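Glyoxalase family protein (Bacillus cereus, PDB 1ZSW) binds zinc and is of unknown function, though its two glyoxalase-type (vicinal oxygen chelate) domains suggest a metal-dependent enzyme. Local coordinates at residues 134-139 / 226-231; 98-103 / 186-191. One frame throughout, in Å; residues are numbered along the deposited sequence.

Contact 1: 134-139 / 226-231; sequences TYANRP and EIVVKY
Arg138 and Glu226 meet end-on in a two-pronged salt bridge: NH1 of Arg138 lies 2.8 Å from OE1 of Glu226, and NH2 of Arg138 lies 2.9 Å from OE2 of Glu226. Both oxygens sit close to the guanidinium plane, but the carboxylate is turned 40° against it. NH1 meets OE1 on the syn side but tilted out of the carboxylate plane, while NH2 comes to OE2 from above that plane. Glu226 OE1 is also hydrogen-bonded to Ser183 OG. A water bridges the second oxygen to the hairpin backbone, donating to Glu226 OE2 (2.8 Å) and to Ala136 O (2.7 Å). Beside the ion pair the contact is apolar: CG2 of Val228 lies 3.9 Å from CB of Ala136 and also touches CE1 of Tyr135 obliquely. With CG anti to the backbone N (chi1 -177°), the Tyr135 ring reaches out until its OH is 3.7 Å from CB of Val228; that hydroxyl is hydrogen-bonded to Glu185.

A type I' turn from Tyr135 to Arg138 closes the hairpin, paired by Tyr135 N to Arg138 O and Arg138 N to Tyr135 O. This tip, joining strands 133-135 and 138-144, meets Glu226 just ahead of strand 227-231 and Val228 within it; that strand runs between strands 180-188 and 213-217. Ile215 touches both Ala136 and Glu226, and Tyr135 packs on Val152 and Leu154 of strand 150-155.

Contact 2: 98-103 / 186-191; sequences GTNAIT and LTVRRL
Thr187 faces both Asn100 and Ala101 across an antiparallel strand pair, a G1 beta bulge at the start of strand 101-109. Ala101 and Thr187 form the hydrogen-bonded pair, Ala101 N to Thr187 O (3.0 Å) and Thr187 N to Ala101 O (2.9 Å). Asn100, with positive phi (48°), supplies the extra residue; its N also lies near Thr187 O, but at a poor angle for a bond.

On the face carrying Ala101 and Thr187, the Thr187 methyl CG2 packs 3.6 Å from Thr99 OG1, a hydroxyl hydrogen-bonded to Leu232 O. Thr103 crosses Thr187 at about a right angle, their OG1 atoms 2.8 Å apart; Thr103 OG1 is also hydrogen-bonded to Glu185. On the other face, Ile102 and Leu186 lie side by side and point the same way, CG1 of Ile102 3.6 Å from CD2 of Leu186. Ile102 also packs on Ile244 and Leu247, and its side chain is about 5 Å from that of the zinc ligand His246.

Beyond the strand end, the side chain of Arg189 adopts two conformers. In the one described here it bends at its second torsion and crosses both Thr99 and Asn100 at about a right angle, with Thr99 CG2 over one guanidinium face and NH2 of Arg189 bonded to Gly234 O. The firm feature is a backbone bond: Asn100 OD1 accepts Arg189 N at 2.8 Å, with the donor tilted 23° from the carbonyl plane.

In the fold
The centres of contacts 1 and 2 are 14 Å apart, and both belong to the same branched mixed sheet, in which strand 227-231 runs parallel to strand 180-188. The two contacts touch there, through Val228 O with Leu186 N and Lys230 N with Leu186 O, both 2.8 Å and probable hydrogen bonds. Along the chain the segments alternate: 98-103, 134-139, 186-191, 226-231. Each contact joins a segment of the first glyoxalase-type half to one of the second, tying the two halves together at two places in one sheet. Contact 2 lies nearer the metal, the side chain of Ile102 being about 10 Å from the zinc ion; contact 1 lies away from the zinc ligands.

Contact 1: 134-139 / 226-231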
loop_
_atom_site.group_PDB
_atom_site.type_symbol
_atom_site.label_atom_id
_atom_site.label_comp_id
_atom_site.label_asym_id
_atom_site.label_seq_id
_atom_site.Cartn_x
_atom_site.Cartn_y
_atom_site.Cartn_z
ATOM N N THR A 134 -20.257 -0.471 6.358
ATOM C CA THR A 134 -19.771 -1.788 6.040
ATOM C C THR A 134 -18.889 -1.544 4.814
ATOM O O THR A 134 -19.198 -0.669 4.003
ATOM C CB THR A 134 -20.978 -2.701 5.771
ATOM O OG1 THR A 134 -21.766 -2.782 6.983
ATOM C CG2 THR A 134 -20.554 -4.085 5.357
ATOM N N TYR A 135 -17.753 -2.234 4.732
ATOM C CA TYR A 135 -16.951 -2.199 3.512
ATOM C C TYR A 135 -16.345 -3.566 3.316
ATOM O O TYR A 135 -15.725 -4.086 4.214
ATOM C CB TYR A 135 -15.869 -1.107 3.577
ATOM C CG TYR A 135 -15.112 -1.039 2.282
ATOM C CD1 TYR A 135 -14.020 -1.878 2.059
ATOM C CD2 TYR A 135 -15.488 -0.142 1.285
ATOM C CE1 TYR A 135 -13.337 -1.847 0.845
ATOM C CE2 TYR A 135 -14.824 -0.103 0.053
ATOM C CZ TYR A 135 -13.720 -0.958 -0.134
ATOM O OH TYR A 135 -13.042 -0.953 -1.345
ATOM N N ALA A 136 -16.569 -4.170 2.144
ATOM C CA ALA A 136 -16.126 -5.529 1.864
ATOM C C ALA A 136 -16.410 -6.506 3.004
ATOM O O ALA A 136 -15.535 -7.270 3.445
ATOM C CB ALA A 136 -14.614 -5.539 1.495
ATOM N N ASN A 137 -17.645 -6.435 3.515
ATOM C CA ASN A 137 -18.122 -7.357 4.535
ATOM C C ASN A 137 -17.507 -7.205 5.928
ATOM O O ASN A 137 -17.578 -8.118 6.742
ATOM C CB ASN A 137 -18.046 -8.796 4.026
ATOM C CG ASN A 137 -18.937 -9.019 2.795
ATOM O OD1 ASN A 137 -20.124 -8.699 2.818
ATOM N ND2 ASN A 137 -18.362 -9.551 1.729
ATOM N N ARG A 138 -16.935 -6.034 6.199
ATOM C CA ARG A 138 -16.392 -5.726 7.510
ATOM C C ARG A 138 -16.965 -4.423 8.027
ATOM O O ARG A 138 -17.191 -3.495 7.256
ATOM C CB ARG A 138 -14.852 -5.602 7.430
ATOM C CG ARG A 138 -14.189 -6.873 6.990
ATOM C CD ARG A 138 -12.646 -6.835 7.198
ATOM N NE ARG A 138 -12.075 -8.076 6.676
ATOM C CZ ARG A 138 -11.871 -8.284 5.373
ATOM N NH1 ARG A 138 -12.177 -7.326 4.519
ATOM N NH2 ARG A 138 -11.354 -9.433 4.939
ATOM N N PRO A 139 -17.191 -4.308 9.366
ATOM C CA PRO A 139 -17.554 -3.008 9.898
ATOM C C PRO A 139 -16.474 -1.984 9.563
ATOM O O PRO A 139 -15.302 -2.311 9.607
ATOM C CB PRO A 139 -17.653 -3.241 11.425
ATOM C CG PRO A 139 -17.672 -4.710 11.603
ATOM C CD PRO A 139 -17.105 -5.359 10.394
ATOM N N GLU A 226 -6.241 -8.422 0.611
ATOM C CA GLU A 226 -7.541 -8.357 -0.051
ATOM C C GLU A 226 -7.611 -7.223 -1.059
ATOM O O GLU A 226 -7.162 -6.116 -0.768
ATOM C CB GLU A 226 -8.641 -8.247 0.978
ATOM C CG GLU A 226 -10.044 -8.380 0.370
ATOM C CD GLU A 226 -11.119 -8.366 1.460
ATOM O OE1 GLU A 226 -11.636 -7.281 1.775
ATOM O OE2 GLU A 226 -11.391 -9.457 1.995
ATOM N N ILE A 227 -8.171 -7.528 -2.223
ATOM C CA ILE A 227 -8.376 -6.528 -3.291
ATOM C C ILE A 227 -9.855 -6.524 -3.655
ATOM O O ILE A 227 -10.414 -7.585 -3.911
ATOM C CB ILE A 227 -7.524 -6.852 -4.514
ATOM C CG1 ILE A 227 -6.031 -6.683 -4.124
ATOM C CG2 ILE A 227 -7.828 -5.883 -5.617
ATOM C CD1 ILE A 227 -5.121 -7.061 -5.308
ATOM N N VAL A 228 -10.433 -5.335 -3.667
ATOM C CA VAL A 228 -11.815 -5.097 -4.104
ATOM C C VAL A 228 -11.722 -4.502 -5.502
ATOM O O VAL A 228 -11.134 -3.431 -5.686
ATOM C CB VAL A 228 -12.499 -4.097 -3.164
ATOM C CG1 VAL A 228 -13.918 -3.770 -3.695
ATOM C CG2 VAL A 228 -12.588 -4.686 -1.761
ATOM N N VAL A 229 -12.328 -5.159 -6.481
ATOM C CA VAL A 229 -12.270 -4.700 -7.869
ATOM C C VAL A 229 -13.660 -4.190 -8.245
ATOM O O VAL A 229 -14.633 -4.941 -8.154
ATOM C CB VAL A 229 -11.809 -5.801 -8.846
ATOM C CG1 VAL A 229 -11.782 -5.267 -10.292
ATOM C CG2 VAL A 229 -10.417 -6.317 -8.462
ATOM N N LYS A 230 -13.712 -2.924 -8.619
ATOM C CA LYS A 230 -14.981 -2.269 -9.013
ATOM C C LYS A 230 -14.991 -1.918 -10.500
ATOM O O LYS A 230 -14.027 -1.363 -11.050
ATOM C CB LYS A 230 -15.206 -0.979 -8.213
ATOM C CG LYS A 230 -15.326 -1.200 -6.701
ATOM C CD LYS A 230 -15.525 0.092 -5.964
ATOM C CE LYS A 230 -16.890 0.708 -6.174
ATOM N NZ LYS A 230 -16.945 1.985 -5.415
ATOM N N TYR A 231 -16.117 -2.209 -11.161
ATOM C CA TYR A 231 -16.271 -1.807 -12.546
ATOM C C TYR A 231 -16.817 -0.383 -12.581
ATOM O O TYR A 231 -17.813 -0.062 -11.906
ATOM C CB TYR A 231 -17.256 -2.761 -13.254
ATOM C CG TYR A 231 -17.760 -2.192 -14.578
ATOM C CD1 TYR A 231 -19.113 -1.978 -14.779
ATOM C CD2 TYR A 231 -16.882 -1.852 -15.600
ATOM C CE1 TYR A 231 -19.589 -1.464 -15.995
ATOM C CE2 TYR A 231 -17.351 -1.310 -16.807
ATOM C CZ TYR A 231 -18.704 -1.134 -16.980
ATOM O OH TYR A 231 -19.161 -0.627 -18.166
HETATM O O HOH W 1 -14.123 -9.418 2.468
#

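Contact 2: 98-103 / 186-191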
loop_
_atom_site.group_PDB
_atom_site.type_symbol
_atom_site.label_atom_id
_atom_site.label_comp_id
_atom_site.label_asym_id
_atom_site.label_seq_id
_atom_site.Cartn_x
_atom_site.Cartn_y
_atom_site.Cartn_z
ATOM N N GLY A 98 -11.898 9.113 -11.538
ATOM C CA GLY A 98 -12.438 8.347 -12.649
ATOM C C GLY A 98 -12.041 6.895 -12.518
ATOM O O GLY A 98 -11.787 6.426 -11.401
ATOM N N THR A 99 -12.009 6.196 -13.639
ATOM C CA THR A 99 -11.772 4.758 -13.630
ATOM C C THR A 99 -10.318 4.452 -13.994
ATOM O O THR A 99 -9.492 5.351 -14.153
ATOM C CB THR A 99 -12.817 4.010 -14.501
ATOM O OG1 THR A 99 -12.746 2.589 -14.275
ATOM C CG2 THR A 99 -12.639 4.397 -15.991
ATOM N N ASN A 100 -10.013 3.156 -14.091
ATOM C CA ASN A 100 -8.638 2.671 -14.286
ATOM C C ASN A 100 -7.632 3.297 -13.333
ATOM O O ASN A 100 -6.617 3.882 -13.723
ATOM C CB ASN A 100 -8.221 2.789 -15.763
ATOM C CG ASN A 100 -8.989 1.818 -16.641
ATOM O OD1 ASN A 100 -9.661 0.905 -16.162
ATOM N ND2 ASN A 100 -8.859 1.994 -17.941
ATOM N N ALA A 101 -7.946 3.138 -12.068
ATOM C CA ALA A 101 -7.108 3.715 -10.997
ATOM C C ALA A 101 -7.274 2.903 -9.720
ATOM O O ALA A 101 -8.279 2.213 -9.513
ATOM C CB ALA A 101 -7.542 5.132 -10.717
ATOM N N ILE A 102 -6.229 2.887 -8.898
ATOM C CA ILE A 102 -6.346 2.386 -7.507
ATOM C C ILE A 102 -7.053 3.499 -6.754
ATOM O O ILE A 102 -6.620 4.657 -6.792
ATOM C CB ILE A 102 -4.922 2.111 -6.931
ATOM C CG1 ILE A 102 -4.167 1.195 -7.889
ATOM C CG2 ILE A 102 -5.053 1.536 -5.498
ATOM C CD1 ILE A 102 -2.643 1.222 -7.587
ATOM N N THR A 103 -8.151 3.170 -6.060
ATOM C CA THR A 103 -9.047 4.229 -5.577
ATOM C C THR A 103 -9.311 4.295 -4.064
ATOM O O THR A 103 -9.875 5.277 -3.617
ATOM C CB THR A 103 -10.427 4.205 -6.333
ATOM O OG1 THR A 103 -10.941 2.875 -6.279
ATOM C CG2 THR A 103 -10.237 4.689 -7.789
ATOM N N LEU A 186 -9.514 -1.324 -6.391
ATOM C CA LEU A 186 -9.098 -1.040 -7.794
ATOM C C LEU A 186 -10.392 -0.758 -8.575
ATOM O O LEU A 186 -11.323 -1.562 -8.479
ATOM C CB LEU A 186 -8.390 -2.261 -8.410
ATOM C CG LEU A 186 -7.199 -2.825 -7.622
ATOM C CD1 LEU A 186 -6.508 -3.956 -8.342
ATOM C CD2 LEU A 186 -6.178 -1.714 -7.308
ATOM N N THR A 187 -10.417 0.332 -9.322
ATOM C CA THR A 187 -11.608 0.672 -10.157
ATOM C C THR A 187 -11.135 0.507 -11.607
ATOM O O THR A 187 -10.118 1.080 -12.000
ATOM C CB THR A 187 -12.078 2.102 -9.854
ATOM O OG1 THR A 187 -12.479 2.195 -8.468
ATOM C CG2 THR A 187 -13.323 2.464 -10.708
ATOM N N VAL A 188 -11.837 -0.306 -12.385
ATOM C CA VAL A 188 -11.368 -0.644 -13.712
ATOM C C VAL A 188 -12.491 -0.655 -14.761
ATOM O O VAL A 188 -13.659 -0.800 -14.401
ATOM C CB VAL A 188 -10.687 -2.060 -13.735
ATOM C CG1 VAL A 188 -9.401 -2.033 -12.882
ATOM C CG2 VAL A 188 -11.635 -3.168 -13.231
ATOM N N ARG A 189 -12.121 -0.518 -16.033
ATOM C CA ARG A 189 -13.097 -0.706 -17.148
ATOM C C ARG A 189 -13.438 -2.164 -17.376
ATOM O O ARG A 189 -14.597 -2.503 -17.705
ATOM C CB ARG A 189 -12.536 -0.130 -18.447
ATOM C CG ARG A 189 -12.370 1.382 -18.437
ATOM C CD ARG A 189 -13.605 2.115 -19.078
ATOM N NE ARG A 189 -13.363 3.560 -19.181
ATOM C CZ ARG A 189 -12.274 4.089 -19.732
ATOM N NH1 ARG A 189 -11.359 3.297 -20.279
ATOM N NH2 ARG A 189 -12.084 5.389 -19.738
ATOM N N ARG A 190 -12.427 -3.020 -17.253
ATOM C CA ARG A 190 -12.547 -4.463 -17.531
ATOM C C ARG A 190 -12.268 -5.306 -16.297
ATOM O O ARG A 190 -11.138 -5.754 -16.052
ATOM C CB ARG A 190 -11.603 -4.861 -18.678
ATOM C CG ARG A 190 -11.926 -4.181 -19.990
ATOM C CD ARG A 190 -13.189 -4.762 -20.628
ATOM N NE ARG A 190 -13.177 -6.226 -20.731
ATOM C CZ ARG A 190 -12.913 -6.924 -21.836
ATOM N NH1 ARG A 190 -12.582 -6.302 -22.968
ATOM N NH2 ARG A 190 -12.935 -8.257 -21.793
ATOM N N LEU A 191 -13.316 -5.531 -15.521
ATOM C CA LEU A 191 -13.238 -6.330 -14.314
ATOM C C LEU A 191 -12.823 -7.773 -14.605
ATOM O O LEU A 191 -12.050 -8.366 -13.851
ATOM C CB LEU A 191 -14.601 -6.257 -13.598
ATOM C CG LEU A 191 -14.768 -6.967 -12.255
ATOM C CD1 LEU A 191 -15.814 -6.260 -11.397
ATOM C CD2 LEU A 191 -15.097 -8.449 -12.445
#